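Antitoxin epsilon (Streptococcus pyogenes, PDB 1GVN) neutralizes the cognate zeta toxin as the antitoxin of a plasmid-borne type II toxin-antitoxin system that kills plasmid-free cells. Local coordinates at residues 69-72 / 77-80; 5-10 / 64-69; 26-31 / 82-87; 9-14 / 57-62. All blocks are in the same frame, centred on the assembly; numbering follows the deposited sequence.

In the fold
Two loops start from the first turns of helix 5-31. Interaction 4 closes the shorter one, where 9-14 meets the loop 57-62 after helix 42-54. Interaction 2 starts from the same stretch and closes slightly later, with 5-10 beside the first turns of helix 63-83. The two lie side by side, centres about 5 Å apart. Interaction 3 starts near the end of helix 5-31 and closes at 82-87, so it crosses both of them. Its centre is about 29 Å from that of interaction 2, on the opposite side of the chain's centre. Interaction 1 is local to helix 63-83. It is nested inside the loop of interaction 3 and shares Val69 with interaction 2.

Interaction 1 (69-72 / 77-80); sequences VHEY and NRYS
Glu71 and Arg78 form a salt bridge along one helix, seven residues or about two turns apart. Arg78 NH2 lies 3.0 Å from Glu71 OE2 and donates a fairly straight hydrogen bond to it, with an angle of 162° at the hydrogen. The oxygen sits at the edge of the guanidinium, in its plane. The donor arrives nearly end-on to the C-O bond of OE2. The two flat groups are close to coplanar, 22° apart. Glu71 is bent at chi2 (49°) and Arg78 at chi3, which brings the ends together although the side chains cross at about a right angle.

A water makes the second link. Water 1 donates a hydrogen bond to Glu71 OE1 (2.7 Å) and accepts one from Arg78 NH1 (2.9 Å). Both oxygens of the carboxylate are thus tied to the same guanidinium, one directly and one through water. OE1 also forms a salt bridge with Arg74, one turn on.

The contact lies on the surface of helix 63-83. Elsewhere around this helix, His70 and Asn77 pack on helix 5-31, while Tyr72 and Tyr79 pack on helix 42-54. Glu71 also touches Gln82 of the second subunit.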
loop_
_atom_site.group_PDB
_atom_site.type_symbol
_atom_site.label_atom_id
_atom_site.label_comp_id
_atom_site.label_asym_id
_atom_site.label_seq_id
_atom_site.Cartn_x
_atom_site.Cartn_y
_atom_site.Cartn_z
ATOM N N VAL A 69 0.986 -11.035 2.990
ATOM C CA VAL A 69 2.112 -10.141 2.733
ATOM C C VAL A 69 2.577 -10.326 1.299
ATOM O O VAL A 69 2.906 -9.361 0.612
ATOM C CB VAL A 69 3.301 -10.429 3.675
ATOM C CG1 VAL A 69 4.535 -9.663 3.209
ATOM C CG2 VAL A 69 2.947 -10.013 5.089
ATOM N N HIS A 70 2.598 -11.577 0.848
ATOM C CA HIS A 70 3.019 -11.884 -0.509
ATOM C C HIS A 70 2.096 -11.173 -1.505
ATOM O O HIS A 70 2.560 -10.605 -2.494
ATOM C CB HIS A 70 2.997 -13.401 -0.726
ATOM C CG HIS A 70 3.660 -13.846 -1.993
ATOM N ND1 HIS A 70 3.926 -15.171 -2.266
ATOM C CD2 HIS A 70 4.098 -13.146 -3.065
ATOM C CE1 HIS A 70 4.497 -15.267 -3.453
ATOM N NE2 HIS A 70 4.612 -14.053 -3.960
ATOM N N GLU A 71 0.794 -11.190 -1.239
ATOM C CA GLU A 71 -0.155 -10.523 -2.130
ATOM C C GLU A 71 0.069 -9.011 -2.090
ATOM O O GLU A 71 -0.044 -8.332 -3.111
ATOM C CB GLU A 71 -1.594 -10.851 -1.726
ATOM C CG GLU A 71 -2.665 -10.127 -2.548
ATOM C CD GLU A 71 -2.446 -10.239 -4.049
ATOM O OE1 GLU A 71 -1.834 -11.233 -4.496
ATOM O OE2 GLU A 71 -2.898 -9.340 -4.787
ATOM N N TYR A 72 0.383 -8.488 -0.909
ATOM C CA TYR A 72 0.652 -7.061 -0.752
ATOM C C TYR A 72 1.715 -6.638 -1.761
ATOM O O TYR A 72 1.555 -5.656 -2.491
ATOM C CB TYR A 72 1.174 -6.764 0.655
ATOM C CG TYR A 72 1.701 -5.352 0.825
ATOM C CD1 TYR A 72 0.845 -4.301 1.144
ATOM C CD2 TYR A 72 3.054 -5.064 0.629
ATOM C CE1 TYR A 72 1.323 -2.990 1.267
ATOM C CE2 TYR A 72 3.541 -3.756 0.749
ATOM C CZ TYR A 72 2.672 -2.728 1.068
ATOM O OH TYR A 72 3.152 -1.440 1.199
ATOM N N ASN A 77 3.588 -4.275 -6.692
ATOM C CA ASN A 77 4.408 -4.478 -7.879
ATOM C C ASN A 77 3.600 -3.893 -9.037
ATOM O O ASN A 77 4.116 -3.125 -9.854
ATOM C CB ASN A 77 4.674 -5.974 -8.098
ATOM C CG ASN A 77 5.615 -6.238 -9.265
ATOM O OD1 ASN A 77 6.599 -5.521 -9.460
ATOM N ND2 ASN A 77 5.327 -7.285 -10.037
ATOM N N ARG A 78 2.319 -4.242 -9.076
ATOM C CA ARG A 78 1.416 -3.755 -10.115
ATOM C C ARG A 78 1.214 -2.244 -10.019
ATOM O O ARG A 78 1.337 -1.529 -11.007
ATOM C CB ARG A 78 0.047 -4.443 -10.001
ATOM C CG ARG A 78 0.043 -5.937 -10.340
ATOM C CD ARG A 78 -1.388 -6.455 -10.440
ATOM N NE ARG A 78 -2.083 -6.474 -9.152
ATOM C CZ ARG A 78 -2.066 -7.500 -8.304
ATOM N NH1 ARG A 78 -1.389 -8.600 -8.602
ATOM N NH2 ARG A 78 -2.732 -7.430 -7.159
ATOM N N TYR A 79 0.899 -1.767 -8.822
ATOM C CA TYR A 79 0.657 -0.344 -8.607
ATOM C C TYR A 79 1.856 0.557 -8.909
ATOM O O TYR A 79 1.701 1.606 -9.537
ATOM C CB TYR A 79 0.191 -0.105 -7.167
ATOM C CG TYR A 79 -0.048 1.355 -6.853
ATOM C CD1 TYR A 79 -1.065 2.071 -7.487
ATOM C CD2 TYR A 79 0.767 2.030 -5.946
ATOM C CE1 TYR A 79 -1.256 3.430 -7.226
ATOM C CE2 TYR A 79 0.587 3.379 -5.679
ATOM C CZ TYR A 79 -0.420 4.072 -6.322
ATOM O OH TYR A 79 -0.550 5.416 -6.094
ATOM N N SER A 80 3.046 0.157 -8.467
ATOM C CA SER A 80 4.239 0.966 -8.702
ATOM C C SER A 80 4.487 1.175 -10.196
ATOM O O SER A 80 4.855 2.272 -10.623
ATOM C CB SER A 80 5.472 0.319 -8.053
ATOM O OG SER A 80 5.739 -0.959 -8.594
HETATM O O HOH W 1 -2.269 -10.970 -7.165
#

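Interaction 2 (5-10 / 64-69); sequences YEKTFE and EELQAV
Glu10 and Gln67 both hold water 2. Gln67 NE2 donates to the water at 2.8 Å, and the water donates to Glu10 OE1 at 3.1 Å. No direct hydrogen bond joins the two segments, so this water carries their polar link. The carboxylate and the amide stand steeply to each other, their planes 79° apart. The other carboxylate oxygen, OE2, passes 3.8 Å from Gln67 CA and accepts a hydrogen bond from His70 ND1, one residue beyond the segment.

Leu66 supplies the apolar side. Its CB meets Glu10 CG at 3.8 Å, and these two side chains run past each other in opposite directions. Glu10 CG is anti to the backbone N (chi1 -165°), and the bend at chi2 then turns the carboxylate toward Gln67. Leu66 CD1 reaches the other way and lies 3.8 Å from Lys7 CB. Only the base of the lysine takes part; its amine end leads away from this contact.

The two helix segments run almost parallel, with axes 10.0 Å apart at an angle of 18°. They belong to helices 5-31 and 63-83. Leucine thus packs against the apolar stem of a glutamate whose carboxylate is held by His70 and, through water 2, by Gln67. His70 NE2 also bonds an acidic side chain of another protein chain, and with carboxylates at both nitrogens this histidine probably carries a positive charge.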
loop_
_atom_site.group_PDB
_atom_site.type_symbol
_atom_site.label_atom_id
_atom_site.label_comp_id
_atom_site.label_asym_id
_atom_site.label_seq_id
_atom_site.Cartn_x
_atom_site.Cartn_y
_atom_site.Cartn_z
ATOM N N TYR A 5 9.419 -25.417 6.102
ATOM C CA TYR A 5 9.984 -25.111 4.796
ATOM C C TYR A 5 8.988 -24.286 3.996
ATOM O O TYR A 5 9.363 -23.398 3.235
ATOM C CB TYR A 5 10.312 -26.389 4.026
ATOM C CG TYR A 5 10.868 -26.118 2.649
ATOM C CD1 TYR A 5 12.053 -25.399 2.484
ATOM C CD2 TYR A 5 10.200 -26.556 1.507
ATOM C CE1 TYR A 5 12.556 -25.122 1.216
ATOM C CE2 TYR A 5 10.694 -26.283 0.235
ATOM C CZ TYR A 5 11.870 -25.566 0.097
ATOM O OH TYR A 5 12.354 -25.282 -1.160
ATOM N N GLU A 6 7.710 -24.590 4.173
ATOM C CA GLU A 6 6.662 -23.876 3.465
ATOM C C GLU A 6 6.695 -22.382 3.775
ATOM O O GLU A 6 6.618 -21.551 2.866
ATOM C CB GLU A 6 5.305 -24.460 3.840
ATOM C CG GLU A 6 4.128 -23.792 3.170
ATOM C CD GLU A 6 2.869 -24.623 3.285
ATOM O OE1 GLU A 6 2.530 -25.038 4.416
ATOM O OE2 GLU A 6 2.223 -24.859 2.242
ATOM N N LYS A 7 6.814 -22.040 5.055
ATOM C CA LYS A 7 6.854 -20.639 5.463
ATOM C C LYS A 7 8.171 -20.002 5.044
ATOM O O LYS A 7 8.206 -18.849 4.614
ATOM C CB LYS A 7 6.682 -20.511 6.979
ATOM C CG LYS A 7 5.278 -20.810 7.490
ATOM C CD LYS A 7 5.170 -20.487 8.979
ATOM C CE LYS A 7 6.122 -21.342 9.806
ATOM N NZ LYS A 7 6.222 -20.875 11.216
ATOM N N THR A 8 9.253 -20.761 5.175
ATOM C CA THR A 8 10.578 -20.290 4.802
ATOM C C THR A 8 10.615 -19.944 3.318
ATOM O O THR A 8 11.182 -18.926 2.926
ATOM C CB THR A 8 11.655 -21.366 5.087
ATOM O OG1 THR A 8 11.760 -21.571 6.499
ATOM C CG2 THR A 8 13.012 -20.933 4.532
ATOM N N PHE A 9 10.014 -20.798 2.494
ATOM C CA PHE A 9 9.991 -20.569 1.055
ATOM C C PHE A 9 9.163 -19.320 0.742
ATOM O O PHE A 9 9.550 -18.490 -0.088
ATOM C CB PHE A 9 9.409 -21.789 0.330
ATOM C CG PHE A 9 9.427 -21.671 -1.171
ATOM C CD1 PHE A 9 8.394 -21.031 -1.846
ATOM C CD2 PHE A 9 10.488 -22.189 -1.909
ATOM C CE1 PHE A 9 8.415 -20.910 -3.237
ATOM C CE2 PHE A 9 10.519 -22.073 -3.301
ATOM C CZ PHE A 9 9.482 -21.432 -3.964
ATOM N N GLU A 10 8.024 -19.190 1.413
ATOM C CA GLU A 10 7.157 -18.033 1.213
ATOM C C GLU A 10 7.949 -16.768 1.542
ATOM O O GLU A 10 7.889 -15.780 0.816
ATOM C CB GLU A 10 5.938 -18.120 2.132
ATOM C CG GLU A 10 4.803 -17.172 1.758
ATOM C CD GLU A 10 4.121 -17.563 0.458
ATOM O OE1 GLU A 10 4.357 -18.694 -0.022
ATOM O OE2 GLU A 10 3.339 -16.750 -0.079
ATOM N N GLU A 64 -0.639 -17.957 6.762
ATOM C CA GLU A 64 -1.715 -17.155 6.193
ATOM C C GLU A 64 -1.307 -15.686 6.128
ATOM O O GLU A 64 -1.587 -14.999 5.149
ATOM C CB GLU A 64 -2.990 -17.296 7.029
ATOM C CG GLU A 64 -3.637 -18.682 6.976
ATOM C CD GLU A 64 -2.762 -19.780 7.568
ATOM O OE1 GLU A 64 -2.351 -19.656 8.746
ATOM O OE2 GLU A 64 -2.492 -20.773 6.855
ATOM N N GLU A 65 -0.654 -15.205 7.178
ATOM C CA GLU A 65 -0.221 -13.816 7.200
ATOM C C GLU A 65 0.865 -13.588 6.151
ATOM O O GLU A 65 0.939 -12.518 5.553
ATOM C CB GLU A 65 0.299 -13.443 8.591
ATOM C CG GLU A 65 -0.785 -13.410 9.658
ATOM C CD GLU A 65 -0.237 -13.067 11.031
ATOM O OE1 GLU A 65 0.739 -13.721 11.459
ATOM O OE2 GLU A 65 -0.781 -12.151 11.684
ATOM N N LEU A 66 1.699 -14.600 5.920
ATOM C CA LEU A 66 2.763 -14.485 4.929
ATOM C C LEU A 66 2.190 -14.433 3.515
ATOM O O LEU A 66 2.698 -13.711 2.652
ATOM C CB LEU A 66 3.736 -15.661 5.049
ATOM C CG LEU A 66 4.604 -15.683 6.311
ATOM C CD1 LEU A 66 5.427 -16.953 6.339
ATOM C CD2 LEU A 66 5.514 -14.453 6.338
ATOM N N GLN A 67 1.124 -15.194 3.281
ATOM C CA GLN A 67 0.501 -15.224 1.969
ATOM C C GLN A 67 -0.157 -13.873 1.702
ATOM O O GLN A 67 -0.205 -13.412 0.560
ATOM C CB GLN A 67 -0.519 -16.366 1.901
ATOM C CG GLN A 67 0.110 -17.735 2.164
ATOM C CD GLN A 67 -0.915 -18.852 2.243
ATOM O OE1 GLN A 67 -1.934 -18.724 2.919
ATOM N NE2 GLN A 67 -0.642 -19.956 1.560
ATOM N N ALA A 68 -0.647 -13.235 2.759
ATOM C CA ALA A 68 -1.255 -11.919 2.624
ATOM C C ALA A 68 -0.142 -10.926 2.292
ATOM O O ALA A 68 -0.300 -10.082 1.415
ATOM C CB ALA A 68 -1.946 -11.516 3.917
ATOM N N VAL A 69 0.986 -11.035 2.990
ATOM C CA VAL A 69 2.112 -10.141 2.733
ATOM C C VAL A 69 2.577 -10.326 1.299
ATOM O O VAL A 69 2.906 -9.361 0.612
ATOM C CB VAL A 69 3.301 -10.429 3.675
ATOM C CG1 VAL A 69 4.535 -9.663 3.209
ATOM C CG2 VAL A 69 2.947 -10.013 5.089
HETATM O O HOH W 2 1.639 -20.243 0.044
#

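Interaction 3 (26-31 / 82-87); sequences LNYVLN and QVLNKE
Tyr28 and Leu84 make the apolar part of this contact. Leu84 CD2 sits over one face of the ring, 3.5 Å from its centroid and 16° off the ring normal. This is a CH-pi contact. The methyl is shifted from the ring centre toward CG, which it approaches to 3.4 Å. Leu84 CB comes within 3.5 Å of Tyr28 CD2. Tyr28 CG is anti to the backbone N (chi1 -179°), which carries the ring out from its helix and past the leucine.

The polar part is at the phenol. Lys86 N gives a weak hydrogen bond to Tyr28 OH, 3.1 Å long and bent to 125° at the hydrogen. The stronger partner of this hydroxyl is Glu43 OE2. The Lys86 chain crosses the phenol at about a right angle and bends at chi3, so that its CE comes back to 3.3 Å from Tyr28 OH. Its ammonium group forms a long, weak ion pair with the same Glu43.

The backbone turns sharply here. Leu84 is the centre of an inverse gamma turn just after helix 63-83, closed by a weak bond from Asn85 N to Val83 O. Tyr28 thus ties the last turn of helix 5-31 to the C-terminal tail. His32 stacks on its ring, and helix 42-54 adjoins through Glu43 and through Leu46, which packs on Val83.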
loop_
_atom_site.group_PDB
_atom_site.type_symbol
_atom_site.label_atom_id
_atom_site.label_comp_id
_atom_site.label_asym_id
_atom_site.label_seq_id
_atom_site.Cartn_x
_atom_site.Cartn_y
_atom_site.Cartn_z
ATOM N N LEU A 26 12.573 3.238 -5.205
ATOM C CA LEU A 26 13.727 4.004 -4.740
ATOM C C LEU A 26 14.457 4.614 -5.936
ATOM O O LEU A 26 14.779 5.803 -5.934
ATOM C CB LEU A 26 14.700 3.108 -3.963
ATOM C CG LEU A 26 15.977 3.823 -3.486
ATOM C CD1 LEU A 26 15.631 4.942 -2.496
ATOM C CD2 LEU A 26 16.909 2.811 -2.834
ATOM N N ASN A 27 14.716 3.798 -6.956
ATOM C CA ASN A 27 15.409 4.285 -8.147
ATOM C C ASN A 27 14.715 5.483 -8.773
ATOM O O ASN A 27 15.362 6.460 -9.152
ATOM C CB ASN A 27 15.537 3.178 -9.198
ATOM C CG ASN A 27 16.895 2.511 -9.170
ATOM O OD1 ASN A 27 17.910 3.162 -8.916
ATOM N ND2 ASN A 27 16.927 1.208 -9.445
ATOM N N TYR A 28 13.396 5.399 -8.884
ATOM C CA TYR A 28 12.610 6.474 -9.476
ATOM C C TYR A 28 12.718 7.751 -8.650
ATOM O O TYR A 28 13.005 8.827 -9.182
ATOM C CB TYR A 28 11.152 6.026 -9.592
ATOM C CG TYR A 28 10.225 7.039 -10.220
ATOM C CD1 TYR A 28 9.762 8.136 -9.495
ATOM C CD2 TYR A 28 9.780 6.880 -11.532
ATOM C CE1 TYR A 28 8.872 9.046 -10.056
ATOM C CE2 TYR A 28 8.886 7.786 -12.103
ATOM C CZ TYR A 28 8.436 8.863 -11.354
ATOM O OH TYR A 28 7.528 9.745 -11.898
ATOM N N VAL A 29 12.495 7.628 -7.346
ATOM C CA VAL A 29 12.572 8.778 -6.449
ATOM C C VAL A 29 13.938 9.453 -6.533
ATOM O O VAL A 29 14.028 10.679 -6.629
ATOM C CB VAL A 29 12.282 8.360 -4.986
ATOM C CG1 VAL A 29 12.633 9.492 -4.022
ATOM C CG2 VAL A 29 10.805 8.001 -4.846
ATOM N N LEU A 30 15.002 8.658 -6.517
ATOM C CA LEU A 30 16.344 9.218 -6.599
ATOM C C LEU A 30 16.619 9.808 -7.980
ATOM O O LEU A 30 17.143 10.921 -8.100
ATOM C CB LEU A 30 17.389 8.147 -6.269
ATOM C CG LEU A 30 17.364 7.632 -4.824
ATOM C CD1 LEU A 30 18.437 6.553 -4.652
ATOM C CD2 LEU A 30 17.607 8.786 -3.855
ATOM N N ASN A 31 16.257 9.070 -9.023
ATOM C CA ASN A 31 16.485 9.548 -10.378
ATOM C C ASN A 31 15.754 10.853 -10.655
ATOM O O ASN A 31 16.266 11.713 -11.366
ATOM C CB ASN A 31 16.087 8.479 -11.406
ATOM C CG ASN A 31 17.093 7.328 -11.473
ATOM O OD1 ASN A 31 18.306 7.548 -11.553
ATOM N ND2 ASN A 31 16.590 6.095 -11.454
ATOM N N GLN A 82 2.448 1.559 -12.419
ATOM C CA GLN A 82 1.507 2.552 -12.933
ATOM C C GLN A 82 1.848 3.984 -12.513
ATOM O O GLN A 82 1.897 4.884 -13.347
ATOM C CB GLN A 82 0.076 2.230 -12.469
ATOM C CG GLN A 82 -0.988 3.122 -13.112
ATOM C CD GLN A 82 -2.392 2.883 -12.578
ATOM O OE1 GLN A 82 -2.796 1.744 -12.339
ATOM N NE2 GLN A 82 -3.151 3.962 -12.411
ATOM N N VAL A 83 2.080 4.195 -11.223
ATOM C CA VAL A 83 2.382 5.533 -10.720
ATOM C C VAL A 83 3.708 6.124 -11.170
ATOM O O VAL A 83 3.841 7.345 -11.266
ATOM C CB VAL A 83 2.348 5.576 -9.190
ATOM C CG1 VAL A 83 0.933 5.417 -8.713
ATOM C CG2 VAL A 83 3.233 4.486 -8.616
ATOM N N LEU A 84 4.689 5.271 -11.431
ATOM C CA LEU A 84 5.997 5.745 -11.866
ATOM C C LEU A 84 5.881 6.122 -13.336
ATOM O O LEU A 84 6.475 5.495 -14.212
ATOM C CB LEU A 84 7.044 4.649 -11.634
ATOM C CG LEU A 84 7.073 4.221 -10.159
ATOM C CD1 LEU A 84 8.139 3.164 -9.921
ATOM C CD2 LEU A 84 7.337 5.441 -9.290
ATOM N N ASN A 85 5.132 7.213 -13.593
ATOM C CA ASN A 85 4.741 7.693 -14.913
ATOM C C ASN A 85 5.759 8.687 -15.461
ATOM O O ASN A 85 6.043 8.635 -16.706
ATOM C CB ASN A 85 3.354 8.336 -14.860
ATOM C CG ASN A 85 2.870 8.787 -16.224
ATOM O OD1 ASN A 85 3.236 8.209 -17.246
ATOM N ND2 ASN A 85 2.039 9.823 -16.242
ATOM N N LYS A 86 6.252 9.652 -14.717
ATOM C CA LYS A 86 7.171 10.653 -15.249
ATOM C C LYS A 86 8.429 10.050 -15.866
ATOM O O LYS A 86 8.970 9.061 -15.373
ATOM C CB LYS A 86 7.535 11.669 -14.162
ATOM C CG LYS A 86 6.434 12.695 -13.928
ATOM C CD LYS A 86 6.724 13.608 -12.750
ATOM C CE LYS A 86 6.611 12.860 -11.437
ATOM N NZ LYS A 86 6.746 13.771 -10.274
ATOM N N GLU A 87 8.877 10.654 -16.963
ATOM C CA GLU A 87 10.059 10.195 -17.683
ATOM C C GLU A 87 11.306 10.941 -17.206
ATOM O O GLU A 87 11.263 11.645 -16.197
ATOM C CB GLU A 87 9.864 10.428 -19.184
ATOM C CG GLU A 87 10.934 9.814 -20.072
ATOM C CD GLU A 87 10.924 10.391 -21.473
ATOM O OE1 GLU A 87 11.252 11.588 -21.628
ATOM O OE2 GLU A 87 10.583 9.649 -22.419
#

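Interaction 4 (9-14 / 57-62); sequences FEIEII and NLFDYS
Ile11 and Ile14, one turn apart on helix 5-31, pack against Leu58 and Phe59 in a short 3-10 segment (58-60) that opens with an Asx turn at Asn57. This segment lies in the link from helix 42-54 to helix 63-83.

Ile11 is the main bump on the helix side. Its CD1 enters a hollow between the backbone of Leu58 and the ring of Phe59. There it lies 3.6 Å from Leu58 O, and at the same distance from Phe59 CD1. Leu58 CB, 4.0 Å from this methyl, forms another part of the wall. With CG1 anti to its carbonyl carbon (chi1 -69°) and chi2 extended, Ile11 pushes CD1 straight into the hollow. Phe59 crosses it at about a right angle.

Leu58 answers with a bump of its own. Its CD1 settles in the groove between the CG2 methyls of the two isoleucines, at 4.1 Å from that of Ile11 and 3.8 Å from that of Ile14. Leu58 and Ile14 meet tip to tip, whereas Leu58 and Ile11 slide past each other.

Nearby, Tyr61 packs on Leu66 and Val69, and Ser62 with Glu65 forms a capping box at the start of helix 63-83. Within the Asx turn, Phe59 N donates to Asn57 OD1 at 3.1 Å, and comes from well above the carbonyl plane.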
loop_
_atom_site.group_PDB
_atom_site.type_symbol
_atom_site.label_atom_id
_atom_site.label_comp_id
_atom_site.label_asym_id
_atom_site.label_seq_id
_atom_site.Cartn_x
_atom_site.Cartn_y
_atom_site.Cartn_z
ATOM N N PHE A 9 10.014 -20.798 2.494
ATOM C CA PHE A 9 9.991 -20.569 1.055
ATOM C C PHE A 9 9.163 -19.320 0.742
ATOM O O PHE A 9 9.550 -18.490 -0.088
ATOM C CB PHE A 9 9.409 -21.789 0.330
ATOM C CG PHE A 9 9.427 -21.671 -1.171
ATOM C CD1 PHE A 9 8.394 -21.031 -1.846
ATOM C CD2 PHE A 9 10.488 -22.189 -1.909
ATOM C CE1 PHE A 9 8.415 -20.910 -3.237
ATOM C CE2 PHE A 9 10.519 -22.073 -3.301
ATOM C CZ PHE A 9 9.482 -21.432 -3.964
ATOM N N GLU A 10 8.024 -19.190 1.413
ATOM C CA GLU A 10 7.157 -18.033 1.213
ATOM C C GLU A 10 7.949 -16.768 1.542
ATOM O O GLU A 10 7.889 -15.780 0.816
ATOM C CB GLU A 10 5.938 -18.120 2.132
ATOM C CG GLU A 10 4.803 -17.172 1.758
ATOM C CD GLU A 10 4.121 -17.563 0.458
ATOM O OE1 GLU A 10 4.357 -18.694 -0.022
ATOM O OE2 GLU A 10 3.339 -16.750 -0.079
ATOM N N ILE A 11 8.695 -16.807 2.642
ATOM C CA ILE A 11 9.496 -15.664 3.059
ATOM C C ILE A 11 10.597 -15.337 2.050
ATOM O O ILE A 11 10.879 -14.168 1.790
ATOM C CB ILE A 11 10.115 -15.905 4.457
ATOM C CG1 ILE A 11 8.998 -15.894 5.511
ATOM C CG2 ILE A 11 11.174 -14.846 4.760
ATOM C CD1 ILE A 11 9.458 -16.164 6.929
ATOM N N GLU A 12 11.213 -16.364 1.475
ATOM C CA GLU A 12 12.269 -16.143 0.496
ATOM C C GLU A 12 11.706 -15.439 -0.737
ATOM O O GLU A 12 12.347 -14.553 -1.306
ATOM C CB GLU A 12 12.912 -17.474 0.093
ATOM C CG GLU A 12 14.143 -17.324 -0.796
ATOM C CD GLU A 12 13.848 -17.535 -2.277
ATOM O OE1 GLU A 12 12.898 -16.914 -2.802
ATOM O OE2 GLU A 12 14.579 -18.320 -2.922
ATOM N N ILE A 13 10.509 -15.836 -1.151
ATOM C CA ILE A 13 9.879 -15.223 -2.319
ATOM C C ILE A 13 9.509 -13.775 -1.998
ATOM O O ILE A 13 9.767 -12.872 -2.792
ATOM C CB ILE A 13 8.611 -16.005 -2.748
ATOM C CG1 ILE A 13 8.998 -17.421 -3.194
ATOM C CG2 ILE A 13 7.893 -15.276 -3.885
ATOM C CD1 ILE A 13 9.934 -17.473 -4.391
ATOM N N ILE A 14 8.911 -13.556 -0.829
ATOM C CA ILE A 14 8.537 -12.207 -0.416
ATOM C C ILE A 14 9.751 -11.285 -0.441
ATOM O O ILE A 14 9.696 -10.197 -1.003
ATOM C CB ILE A 14 7.947 -12.182 1.015
ATOM C CG1 ILE A 14 6.570 -12.843 1.023
ATOM C CG2 ILE A 14 7.851 -10.731 1.525
ATOM C CD1 ILE A 14 6.007 -13.050 2.406
ATOM N N ASN A 57 8.763 -8.181 10.987
ATOM C CA ASN A 57 9.552 -9.405 11.130
ATOM C C ASN A 57 8.704 -10.562 10.626
ATOM O O ASN A 57 7.825 -11.053 11.339
ATOM C CB ASN A 57 9.929 -9.662 12.586
ATOM C CG ASN A 57 10.464 -11.069 12.796
ATOM O OD1 ASN A 57 11.146 -11.614 11.929
ATOM N ND2 ASN A 57 10.159 -11.662 13.943
ATOM N N LEU A 58 8.978 -10.997 9.400
ATOM C CA LEU A 58 8.221 -12.070 8.779
ATOM C C LEU A 58 8.320 -13.406 9.496
ATOM O O LEU A 58 7.467 -14.267 9.314
ATOM C CB LEU A 58 8.655 -12.239 7.320
ATOM C CG LEU A 58 8.531 -10.988 6.443
ATOM C CD1 LEU A 58 9.098 -11.280 5.054
ATOM C CD2 LEU A 58 7.065 -10.560 6.354
ATOM N N PHE A 59 9.352 -13.584 10.313
ATOM C CA PHE A 59 9.517 -14.845 11.025
ATOM C C PHE A 59 8.493 -15.030 12.135
ATOM O O PHE A 59 8.365 -16.118 12.698
ATOM C CB PHE A 59 10.937 -14.945 11.588
ATOM C CG PHE A 59 11.999 -14.923 10.528
ATOM C CD1 PHE A 59 12.002 -15.877 9.518
ATOM C CD2 PHE A 59 12.965 -13.924 10.513
ATOM C CE1 PHE A 59 12.949 -15.838 8.499
ATOM C CE2 PHE A 59 13.916 -13.871 9.503
ATOM C CZ PHE A 59 13.907 -14.833 8.489
ATOM N N ASP A 60 7.749 -13.973 12.433
ATOM C CA ASP A 60 6.740 -14.016 13.485
ATOM C C ASP A 60 5.340 -14.245 12.913
ATOM O O ASP A 60 4.375 -14.418 13.662
ATOM C CB ASP A 60 6.790 -12.701 14.276
ATOM C CG ASP A 60 5.718 -12.611 15.347
ATOM O OD1 ASP A 60 5.636 -13.528 16.192
ATOM O OD2 ASP A 60 4.963 -11.612 15.347
ATOM N N TYR A 61 5.238 -14.266 11.587
ATOM C CA TYR A 61 3.955 -14.444 10.910
ATOM C C TYR A 61 3.546 -15.878 10.611
ATOM O O TYR A 61 4.384 -16.745 10.370
ATOM C CB TYR A 61 3.943 -13.668 9.588
ATOM C CG TYR A 61 3.777 -12.171 9.718
ATOM C CD1 TYR A 61 3.650 -11.561 10.968
ATOM C CD2 TYR A 61 3.724 -11.363 8.585
ATOM C CE1 TYR A 61 3.473 -10.184 11.083
ATOM C CE2 TYR A 61 3.548 -9.989 8.690
ATOM C CZ TYR A 61 3.422 -9.406 9.940
ATOM O OH TYR A 61 3.243 -8.043 10.042
ATOM N N SER A 62 2.237 -16.109 10.616
ATOM C CA SER A 62 1.688 -17.418 10.303
ATOM C C SER A 62 1.768 -17.541 8.787
ATOM O O SER A 62 2.039 -16.557 8.094
ATOM C CB SER A 62 0.227 -17.503 10.743
ATOM O OG SER A 62 -0.572 -16.566 10.032
#